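Local structure of insecticyanin-A (Manduca sexta, 1Z24) at residues Phe61-Gly65 / Val66-Met70; Phe92-Gln96 / Arg97-Leu101; Ile134-Ser138 / Lys139-Gly143. The protein binds the blue chromophore biliverdin IX gamma, which together with lipoprotein-bound carotenes gives hornworms their green camouflage colour. One frame throughout, in Å; residues are numbered along the deposited sequence.

Interaction 1 (Phe61-Gly65 / Val66-Met70). With BLV (biliverdin IX gamma chromophore), chain B.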
loop_
_atom_site.group_PDB
_atom_site.type_symbol
_atom_site.label_atom_id
_atom_site.label_comp_id
_atom_site.label_asym_id
_atom_site.label_seq_id
_atom_site.Cartn_x
_atom_site.Cartn_y
_atom_site.Cartn_z
ATOM N N PHE A 61 22.559 10.750 20.916
ATOM C CA PHE A 61 21.432 11.229 21.648
ATOM C C PHE A 61 21.793 11.244 23.110
ATOM O O PHE A 61 22.840 10.732 23.524
ATOM C CB PHE A 61 20.086 10.644 21.319
ATOM C CG PHE A 61 19.916 9.165 21.531
ATOM C CD1 PHE A 61 20.600 8.446 22.528
ATOM C CD2 PHE A 61 18.994 8.479 20.737
ATOM C CE1 PHE A 61 20.390 7.080 22.726
ATOM C CE2 PHE A 61 18.754 7.111 20.937
ATOM C CZ PHE A 61 19.454 6.397 21.928
ATOM N N VAL A 62 20.922 11.822 23.871
ATOM C CA VAL A 62 21.112 11.929 25.293
ATOM C C VAL A 62 19.985 11.266 26.116
ATOM O O VAL A 62 18.774 11.504 25.927
ATOM C CB VAL A 62 21.282 13.434 25.719
ATOM C CG1 VAL A 62 21.557 13.577 27.214
ATOM C CG2 VAL A 62 22.424 14.151 24.976
ATOM N N SER A 63 20.410 10.434 27.068
ATOM C CA SER A 63 19.519 9.745 27.981
ATOM C C SER A 63 20.094 9.999 29.361
ATOM O O SER A 63 21.253 9.669 29.603
ATOM C CB SER A 63 19.335 8.239 27.683
ATOM O OG SER A 63 19.232 8.130 26.262
ATOM N N ASN A 64 19.304 10.627 30.223
ATOM C CA ASN A 64 19.679 10.936 31.596
ATOM C C ASN A 64 21.071 11.449 31.809
ATOM O O ASN A 64 21.796 10.909 32.634
ATOM C CB ASN A 64 19.518 9.719 32.538
ATOM C CG ASN A 64 18.157 9.070 32.357
ATOM O OD1 ASN A 64 17.962 7.896 31.872
ATOM N ND2 ASN A 64 17.188 9.890 32.750
ATOM N N GLY A 65 21.433 12.491 31.089
ATOM C CA GLY A 65 22.745 13.068 31.264
ATOM C C GLY A 65 23.856 12.362 30.563
ATOM O O GLY A 65 25.006 12.776 30.616
ATOM N N VAL A 66 23.510 11.302 29.903
ATOM C CA VAL A 66 24.541 10.587 29.203
ATOM C C VAL A 66 24.368 10.668 27.720
ATOM O O VAL A 66 23.264 10.477 27.172
ATOM C CB VAL A 66 24.449 9.127 29.515
ATOM C CG1 VAL A 66 25.609 8.459 28.752
ATOM C CG2 VAL A 66 24.569 9.075 31.032
ATOM N N LYS A 67 25.481 10.934 27.090
ATOM C CA LYS A 67 25.417 11.025 25.689
ATOM C C LYS A 67 25.826 9.738 25.096
ATOM O O LYS A 67 27.009 9.413 25.112
ATOM C CB LYS A 67 26.306 12.091 25.091
ATOM C CG LYS A 67 25.967 12.447 23.650
ATOM C CD LYS A 67 27.122 12.653 22.690
ATOM C CE LYS A 67 28.146 13.766 22.877
ATOM N NZ LYS A 67 28.138 14.785 21.792
ATOM N N GLU A 68 24.851 9.040 24.545
ATOM C CA GLU A 68 25.167 7.789 23.892
ATOM C C GLU A 68 25.357 7.979 22.393
ATOM O O GLU A 68 24.601 8.708 21.685
ATOM C CB GLU A 68 24.151 6.710 24.176
ATOM C CG GLU A 68 24.020 6.509 25.660
ATOM C CD GLU A 68 22.868 5.595 25.962
ATOM O OE1 GLU A 68 22.253 5.008 25.097
ATOM O OE2 GLU A 68 22.582 5.509 27.222
ATOM N N TYR A 69 26.395 7.291 21.891
ATOM C CA TYR A 69 26.640 7.426 20.489
ATOM C C TYR A 69 27.048 6.145 19.794
ATOM O O TYR A 69 27.360 5.137 20.436
ATOM C CB TYR A 69 27.631 8.548 20.276
ATOM C CG TYR A 69 28.930 8.205 20.881
ATOM C CD1 TYR A 69 29.914 7.706 20.024
ATOM C CD2 TYR A 69 29.177 8.385 22.254
ATOM C CE1 TYR A 69 31.175 7.387 20.533
ATOM C CE2 TYR A 69 30.436 8.076 22.786
ATOM C CZ TYR A 69 31.415 7.579 21.905
ATOM O OH TYR A 69 32.671 7.248 22.352
ATOM N N MET A 70 27.020 6.206 18.459
ATOM C CA MET A 70 27.370 5.074 17.615
ATOM C C MET A 70 28.156 5.574 16.443
ATOM O O MET A 70 27.801 6.597 15.847
ATOM C CB MET A 70 26.104 4.549 16.917
ATOM C CG MET A 70 25.038 4.056 17.838
ATOM S SD MET A 70 23.426 3.873 17.023
ATOM C CE MET A 70 23.541 2.332 16.155
HETATM N NA BLV B . 17.281 3.238 12.943
HETATM C C1A BLV B . 16.837 1.960 13.007
HETATM C C2A BLV B . 16.489 1.398 11.713
HETATM C C3A BLV B . 16.747 2.386 10.810
HETATM C C4A BLV B . 17.233 3.535 11.596
HETATM C CMA BLV B . 16.509 2.416 9.252
HETATM O OA BLV B . 16.757 1.353 14.054
HETATM C CAA BLV B . 15.920 0.059 11.470
HETATM C CBA BLV B . 14.484 0.219 11.876
HETATM C CGA BLV B . 13.817 -1.156 11.867
HETATM O O1A BLV B . 13.092 -1.505 10.976
HETATM O O2A BLV B . 14.054 -1.913 12.755
HETATM C CHB BLV B . 17.563 4.759 11.018
HETATM N NB BLV B . 18.334 6.071 12.932
HETATM C C1B BLV B . 17.848 5.960 11.647
HETATM C C2B BLV B . 17.713 7.257 11.032
HETATM C C3B BLV B . 18.113 8.134 11.953
HETATM C C4B BLV B . 18.489 7.382 13.155
HETATM C CMB BLV B . 17.228 7.541 9.619
HETATM C CAB BLV B . 18.149 9.625 11.797
HETATM C CBB BLV B . 17.725 10.305 12.912
HETATM C CHC BLV B . 19.008 7.981 14.312
HETATM N NC BLV B . 19.332 6.227 15.952
HETATM C C1C BLV B . 19.552 7.468 15.453
HETATM C C2C BLV B . 20.438 8.248 16.333
HETATM C C3C BLV B . 20.827 7.514 17.378
HETATM C C4C BLV B . 20.111 6.196 17.137
HETATM C CMC BLV B . 20.910 9.591 16.029
HETATM C CAC BLV B . 21.715 7.782 18.609
HETATM C CBC BLV B . 22.339 6.763 19.247
HETATM C CHD BLV B . 20.122 5.079 18.043
HETATM N ND BLV B . 20.031 3.247 16.386
HETATM C C1D BLV B . 20.105 3.736 17.722
HETATM C C2D BLV B . 20.198 2.589 18.676
HETATM C C3D BLV B . 20.180 1.431 17.933
HETATM C C4D BLV B . 20.088 1.869 16.552
HETATM C CMD BLV B . 20.272 2.639 20.172
HETATM O OD BLV B . 20.069 1.099 15.621
HETATM C CAD BLV B . 20.264 0.046 18.441
HETATM C CBD BLV B . 21.677 -0.454 18.209
HETATM C CGD BLV B . 21.799 -1.991 18.517
HETATM O O1D BLV B . 22.166 -2.353 19.589
HETATM O O2D BLV B . 21.498 -2.831 17.689
#

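Interaction 2 (Phe92-Gln96 / Arg97-Leu101). With BLV (biliverdin IX gamma chromophore), chain B.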
loop_
_atom_site.group_PDB
_atom_site.type_symbol
_atom_site.label_atom_id
_atom_site.label_comp_id
_atom_site.label_asym_id
_atom_site.label_seq_id
_atom_site.Cartn_x
_atom_site.Cartn_y
_atom_site.Cartn_z
ATOM N N PHE A 92 26.976 -0.768 11.502
ATOM C CA PHE A 92 27.483 -0.647 12.878
ATOM C C PHE A 92 27.901 -2.004 13.450
ATOM O O PHE A 92 27.283 -3.010 13.154
ATOM C CB PHE A 92 26.397 -0.118 13.840
ATOM C CG PHE A 92 25.985 1.239 13.427
ATOM C CD1 PHE A 92 26.809 2.345 13.665
ATOM C CD2 PHE A 92 24.785 1.380 12.727
ATOM C CE1 PHE A 92 26.393 3.607 13.241
ATOM C CE2 PHE A 92 24.343 2.642 12.304
ATOM C CZ PHE A 92 25.169 3.731 12.576
ATOM N N LYS A 93 28.940 -2.044 14.277
ATOM C CA LYS A 93 29.363 -3.310 14.841
ATOM C C LYS A 93 29.323 -3.289 16.352
ATOM O O LYS A 93 29.833 -2.352 16.951
ATOM C CB LYS A 93 30.777 -3.617 14.420
ATOM C CG LYS A 93 30.957 -3.769 12.925
ATOM C CD LYS A 93 32.407 -3.874 12.460
ATOM C CE LYS A 93 32.555 -4.210 10.984
ATOM N NZ LYS A 93 33.687 -3.485 10.382
ATOM N N PHE A 94 28.704 -4.314 16.965
ATOM C CA PHE A 94 28.648 -4.409 18.402
ATOM C C PHE A 94 29.386 -5.681 18.614
ATOM O O PHE A 94 28.775 -6.746 18.451
ATOM C CB PHE A 94 27.209 -4.594 18.791
ATOM C CG PHE A 94 26.484 -3.418 18.301
ATOM C CD1 PHE A 94 25.896 -3.503 17.040
ATOM C CD2 PHE A 94 26.415 -2.242 19.057
ATOM C CE1 PHE A 94 25.191 -2.415 16.522
ATOM C CE2 PHE A 94 25.707 -1.147 18.547
ATOM C CZ PHE A 94 25.109 -1.245 17.285
ATOM N N GLY A 95 30.679 -5.590 18.906
ATOM C CA GLY A 95 31.421 -6.846 19.060
ATOM C C GLY A 95 31.340 -7.601 17.724
ATOM O O GLY A 95 31.679 -7.049 16.685
ATOM N N GLN A 96 30.834 -8.838 17.747
ATOM C CA GLN A 96 30.672 -9.671 16.551
ATOM C C GLN A 96 29.349 -9.398 15.865
ATOM O O GLN A 96 29.125 -9.851 14.760
ATOM C CB GLN A 96 30.505 -11.174 16.988
ATOM C CG GLN A 96 31.554 -12.161 16.447
ATOM C CD GLN A 96 32.888 -11.994 17.172
ATOM O OE1 GLN A 96 33.936 -11.648 16.527
ATOM N NE2 GLN A 96 32.842 -12.225 18.519
ATOM N N ARG A 97 28.446 -8.694 16.518
ATOM C CA ARG A 97 27.194 -8.435 15.876
ATOM C C ARG A 97 27.348 -7.274 14.913
ATOM O O ARG A 97 27.839 -6.194 15.273
ATOM C CB ARG A 97 26.085 -8.165 16.888
ATOM C CG ARG A 97 24.779 -7.844 16.181
ATOM C CD ARG A 97 23.675 -7.910 17.204
ATOM N NE ARG A 97 23.996 -6.986 18.283
ATOM C CZ ARG A 97 23.446 -5.802 18.407
ATOM N NH1 ARG A 97 22.532 -5.387 17.530
ATOM N NH2 ARG A 97 23.804 -5.002 19.424
ATOM N N VAL A 98 26.939 -7.531 13.671
ATOM C CA VAL A 98 27.012 -6.525 12.621
ATOM C C VAL A 98 25.605 -6.144 12.175
ATOM O O VAL A 98 24.791 -6.995 11.807
ATOM C CB VAL A 98 27.842 -6.996 11.423
ATOM C CG1 VAL A 98 27.509 -6.205 10.194
ATOM C CG2 VAL A 98 29.325 -6.938 11.687
ATOM N N VAL A 99 25.321 -4.851 12.211
ATOM C CA VAL A 99 24.031 -4.334 11.807
ATOM C C VAL A 99 24.139 -3.473 10.526
ATOM O O VAL A 99 25.053 -2.652 10.374
ATOM C CB VAL A 99 23.546 -3.561 13.018
ATOM C CG1 VAL A 99 22.405 -2.670 12.613
ATOM C CG2 VAL A 99 23.150 -4.550 14.151
ATOM N N ASN A 100 23.198 -3.697 9.604
ATOM C CA ASN A 100 23.093 -2.972 8.343
ATOM C C ASN A 100 21.739 -2.267 8.242
ATOM O O ASN A 100 20.746 -2.842 7.834
ATOM C CB ASN A 100 23.274 -3.857 7.166
ATOM C CG ASN A 100 24.678 -4.414 7.194
ATOM O OD1 ASN A 100 25.669 -3.741 6.992
ATOM N ND2 ASN A 100 24.797 -5.656 7.516
ATOM N N LEU A 101 21.710 -1.005 8.645
ATOM C CA LEU A 101 20.484 -0.217 8.604
ATOM C C LEU A 101 20.308 0.465 7.264
ATOM O O LEU A 101 21.262 1.020 6.670
ATOM C CB LEU A 101 20.314 0.788 9.755
ATOM C CG LEU A 101 20.610 0.148 11.129
ATOM C CD1 LEU A 101 20.487 1.207 12.215
ATOM C CD2 LEU A 101 19.571 -0.963 11.425
HETATM N NA BLV B . 17.281 3.238 12.943
HETATM C C1A BLV B . 16.837 1.960 13.007
HETATM C C2A BLV B . 16.489 1.398 11.713
HETATM C C3A BLV B . 16.747 2.386 10.810
HETATM C C4A BLV B . 17.233 3.535 11.596
HETATM C CMA BLV B . 16.509 2.416 9.252
HETATM O OA BLV B . 16.757 1.353 14.054
HETATM C CAA BLV B . 15.920 0.059 11.470
HETATM C CBA BLV B . 14.484 0.219 11.876
HETATM C CGA BLV B . 13.817 -1.156 11.867
HETATM O O1A BLV B . 13.092 -1.505 10.976
HETATM O O2A BLV B . 14.054 -1.913 12.755
HETATM C CHB BLV B . 17.563 4.759 11.018
HETATM N NB BLV B . 18.334 6.071 12.932
HETATM C C1B BLV B . 17.848 5.960 11.647
HETATM C C2B BLV B . 17.713 7.257 11.032
HETATM C C3B BLV B . 18.113 8.134 11.953
HETATM C C4B BLV B . 18.489 7.382 13.155
HETATM C CMB BLV B . 17.228 7.541 9.619
HETATM C CAB BLV B . 18.149 9.625 11.797
HETATM C CBB BLV B . 17.725 10.305 12.912
HETATM C CHC BLV B . 19.008 7.981 14.312
HETATM N NC BLV B . 19.332 6.227 15.952
HETATM C C1C BLV B . 19.552 7.468 15.453
HETATM C C2C BLV B . 20.438 8.248 16.333
HETATM C C3C BLV B . 20.827 7.514 17.378
HETATM C C4C BLV B . 20.111 6.196 17.137
HETATM C CMC BLV B . 20.910 9.591 16.029
HETATM C CAC BLV B . 21.715 7.782 18.609
HETATM C CBC BLV B . 22.339 6.763 19.247
HETATM C CHD BLV B . 20.122 5.079 18.043
HETATM N ND BLV B . 20.031 3.247 16.386
HETATM C C1D BLV B . 20.105 3.736 17.722
HETATM C C2D BLV B . 20.198 2.589 18.676
HETATM C C3D BLV B . 20.180 1.431 17.933
HETATM C C4D BLV B . 20.088 1.869 16.552
HETATM C CMD BLV B . 20.272 2.639 20.172
HETATM O OD BLV B . 20.069 1.099 15.621
HETATM C CAD BLV B . 20.264 0.046 18.441
HETATM C CBD BLV B . 21.677 -0.454 18.209
HETATM C CGD BLV B . 21.799 -1.991 18.517
HETATM O O1D BLV B . 22.166 -2.353 19.589
HETATM O O2D BLV B . 21.498 -2.831 17.689
#

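Interaction 3 (Ile134-Ser138 / Lys139-Gly143)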
loop_
_atom_site.group_PDB
_atom_site.type_symbol
_atom_site.label_atom_id
_atom_site.label_comp_id
_atom_site.label_asym_id
_atom_site.label_seq_id
_atom_site.Cartn_x
_atom_site.Cartn_y
_atom_site.Cartn_z
ATOM N N ILE A 134 11.602 13.038 10.554
ATOM C CA ILE A 134 11.634 14.341 9.923
ATOM C C ILE A 134 12.972 14.921 10.321
ATOM O O ILE A 134 13.271 15.130 11.511
ATOM C CB ILE A 134 10.487 15.226 10.301
ATOM C CG1 ILE A 134 9.299 14.712 9.550
ATOM C CG2 ILE A 134 10.735 16.574 9.702
ATOM C CD1 ILE A 134 8.129 15.017 10.464
ATOM N N LEU A 135 13.823 15.133 9.343
ATOM C CA LEU A 135 15.141 15.625 9.664
ATOM C C LEU A 135 15.409 17.026 9.152
ATOM O O LEU A 135 15.001 17.390 8.049
ATOM C CB LEU A 135 16.239 14.744 8.990
ATOM C CG LEU A 135 16.038 13.262 9.252
ATOM C CD1 LEU A 135 17.102 12.573 8.443
ATOM C CD2 LEU A 135 16.319 13.052 10.718
ATOM N N SER A 136 16.142 17.806 9.957
ATOM C CA SER A 136 16.469 19.167 9.587
ATOM C C SER A 136 17.890 19.540 9.915
ATOM O O SER A 136 18.455 19.106 10.920
ATOM C CB SER A 136 15.573 20.120 10.377
ATOM O OG SER A 136 16.046 21.430 10.149
ATOM N N LYS A 137 18.456 20.381 9.073
ATOM C CA LYS A 137 19.815 20.855 9.327
ATOM C C LYS A 137 19.867 21.902 10.486
ATOM O O LYS A 137 20.913 22.233 10.984
ATOM C CB LYS A 137 20.592 21.170 8.070
ATOM C CG LYS A 137 21.169 19.877 7.511
ATOM C CD LYS A 137 22.041 20.186 6.322
ATOM C CE LYS A 137 22.523 18.949 5.633
ATOM N NZ LYS A 137 23.226 19.262 4.399
ATOM N N SER A 138 18.716 22.415 10.935
ATOM C CA SER A 138 18.586 23.372 12.034
ATOM C C SER A 138 17.937 22.595 13.137
ATOM O O SER A 138 17.408 21.532 12.850
ATOM C CB SER A 138 17.517 24.421 11.809
ATOM O OG SER A 138 17.923 25.418 10.902
ATOM N N LYS A 139 17.985 23.113 14.361
ATOM C CA LYS A 139 17.396 22.478 15.533
ATOM C C LYS A 139 15.907 22.694 15.506
ATOM O O LYS A 139 15.142 22.066 16.239
ATOM C CB LYS A 139 17.924 22.942 16.909
ATOM C CG LYS A 139 19.401 22.752 17.235
ATOM C CD LYS A 139 19.845 23.672 18.406
ATOM C CE LYS A 139 21.357 24.081 18.359
ATOM N NZ LYS A 139 21.870 25.114 19.309
ATOM N N VAL A 140 15.495 23.611 14.657
ATOM C CA VAL A 140 14.079 23.868 14.515
ATOM C C VAL A 140 13.721 23.913 13.046
ATOM O O VAL A 140 14.495 24.332 12.134
ATOM C CB VAL A 140 13.575 25.173 14.998
ATOM C CG1 VAL A 140 13.906 25.219 16.448
ATOM C CG2 VAL A 140 14.392 26.182 14.295
ATOM N N LEU A 141 12.531 23.442 12.794
ATOM C CA LEU A 141 12.005 23.425 11.460
ATOM C C LEU A 141 11.337 24.762 11.402
ATOM O O LEU A 141 10.282 24.945 12.034
ATOM C CB LEU A 141 10.932 22.386 11.447
ATOM C CG LEU A 141 10.714 21.883 10.082
ATOM C CD1 LEU A 141 11.995 21.179 9.709
ATOM C CD2 LEU A 141 9.525 20.929 10.176
ATOM N N GLU A 142 11.964 25.695 10.682
ATOM C CA GLU A 142 11.416 27.029 10.629
ATOM C C GLU A 142 10.570 27.604 9.481
ATOM O O GLU A 142 11.005 27.832 8.332
ATOM C CB GLU A 142 12.473 28.025 11.067
ATOM C CG GLU A 142 13.836 27.905 10.305
ATOM C CD GLU A 142 14.935 28.744 11.019
ATOM O OE1 GLU A 142 16.087 28.288 11.278
ATOM O OE2 GLU A 142 14.518 29.991 11.395
ATOM N N GLY A 143 9.343 27.922 9.912
ATOM C CA GLY A 143 8.279 28.543 9.142
ATOM C C GLY A 143 8.244 28.313 7.650
ATOM O O GLY A 143 7.235 27.778 7.169
#

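Interaction 1 (Phe61-Gly65 / Val66-Met70)
Phe61 and Glu68 form a hydrogen-bonded antiparallel pair, with Phe61 N to Glu68 O at 3.0 Å and Glu68 N to Phe61 O at 2.8 Å. Their side chains share one face of the sheet, where side chains and chromophore pack together. Phe61 has CG between the backbone N and the carbonyl carbon (chi1 61°), a turn that lays one ring face on the vinyl group of biliverdin, CD2 lying 3.5 Å from CAC. At the ring edge, near its plane, comes Glu68 OE1, 3.7 Å from CE1; a carboxylate suits this rim, whose hydrogens carry slight positive charge. Farther along, Met70 sets its polarisable SD 3.4 Å from C1D of the chromophore. The other face is looser: Val62 CG2 meets the aliphatic base of Lys67 at CG (4.1 Å), and the amine end leads away to a weak hydrogen bond with Tyr177. At the turn, Asn64 is exposed and poorly ordered. Ser63 N to Val66 O and Val66 N to Ser63 O close it, and Gly65, lacking a beta carbon, avoids the carbonyl O of Asn64. Asn-Gly at its centre is the classic pair of a type I' turn, here linking two strands of the lipocalin barrel as a beta hairpin.

Interaction 2 (Phe92-Gln96 / Arg97-Leu101)
Phe92 pairs with Val99 and Phe94 with Arg97 across two antiparallel strands whose directions differ by 156°, their axes 4.7 Å apart. Each pair has two backbone hydrogen bonds, such as Val99 N to Phe92 O at 2.9 Å, and a type II' turn joins the strands, with Gly95 taking the positive phi of its first central place. Phe92, Phe94, Arg97 and Val99 project from the same face. There the Arg97 guanidinium lies flat over one face of the Phe94 ring, planes at 11° and centres 4.2 Å apart, a cation-pi stack. CG of Arg97 stands anti to the backbone N (chi1 178°), and a bend at chi3 brings the group round onto the ring. The guanidinium edge of Arg97 meets a biliverdin propionate in a two-pronged bond, NH1 to O2D at 2.8 Å and NH2 to O1D at 3.1 Å, both nearly straight; NH2 also salt-bridges the terminal carboxylate of His189. Were Phe94 an alanine, the flat surface under the guanidinium would be gone, and the group would probably turn more freely and hold the propionate less firmly. Deeper in, Leu101 packs CD2 3.8 Å from CAA of the chromophore. The whole is a beta hairpin at the mouth of a lipocalin pocket.

Interaction 3 (Ile134-Ser138 / Lys139-Gly143)
Ser136 and Leu141 touch where the chain leaves its strand and doubles back: Ser136 CB lies 3.8 Å from Leu141 CD1. The contact depends on how Leu141 is bent. Its beta carbon points away from 134-138, but with CG roughly anti to the backbone N (chi1 -156°) and the next torsion at 65°, one methyl is carried back to the serine. An apolar methyl suits packing against the CB of Ser136, a buried residue. The hydroxyl of Ser136 is directed along the chain. OG is anti to the backbone N (chi1 171°), on the carbonyl side, and there it accepts from Ser138 N at 3.0 Å. This makes an ST turn, in which a short hydroxyl side chain accepts the amide two residues on, just past the end of the strand; OG also has a weak hydrogen bond with Asn112 O. Ser138 reaches forward in turn, OG to Glu142 OE1 at 3.4 Å, a weak bond to an exposed and poorly ordered carboxylate that can fix little. Lys137, between the serines, points away from the loop with its chain extended, and NZ bonds to the carbonyl oxygens of Tyr110 and Ala24 while the side chain touches Trp27. That pairing is consistent with the lipocalin signature in which a basic residue covers the tryptophan at the barrel's closed end. Strand 127-136 runs here between strands 25-32 and 113-122, with Leu135 touching biliverdin inside, and the loop then leads to Gly143, the N-cap of helix 144-154 beside the barrel.

Overall arrangement
Interactions 1 and 2 are successive hairpins of the same curled sheet, joined through neighbouring strands 66-76 and 88-94. Their centres lie 19 Å apart, yet they meet at Met70, whose CE is 3.8 Å from Phe92 CD2, so that this side chain bridges the two hairpins. Both border the biliverdin pocket: interaction 1 gives apolar contacts to a vinyl group and a pyrrole ring, interaction 2 an apolar contact from Leu101 and the charged grip on a propionate. Interaction 3 lies across the molecule, on the opposite side of the chain's centre from interaction 2, with centres about 30 Å apart and nearest atoms about 12 Å. It reaches the same sheet, but its Ser136 side chain stays about 10 Å from the chromophore, which Leu135 touches.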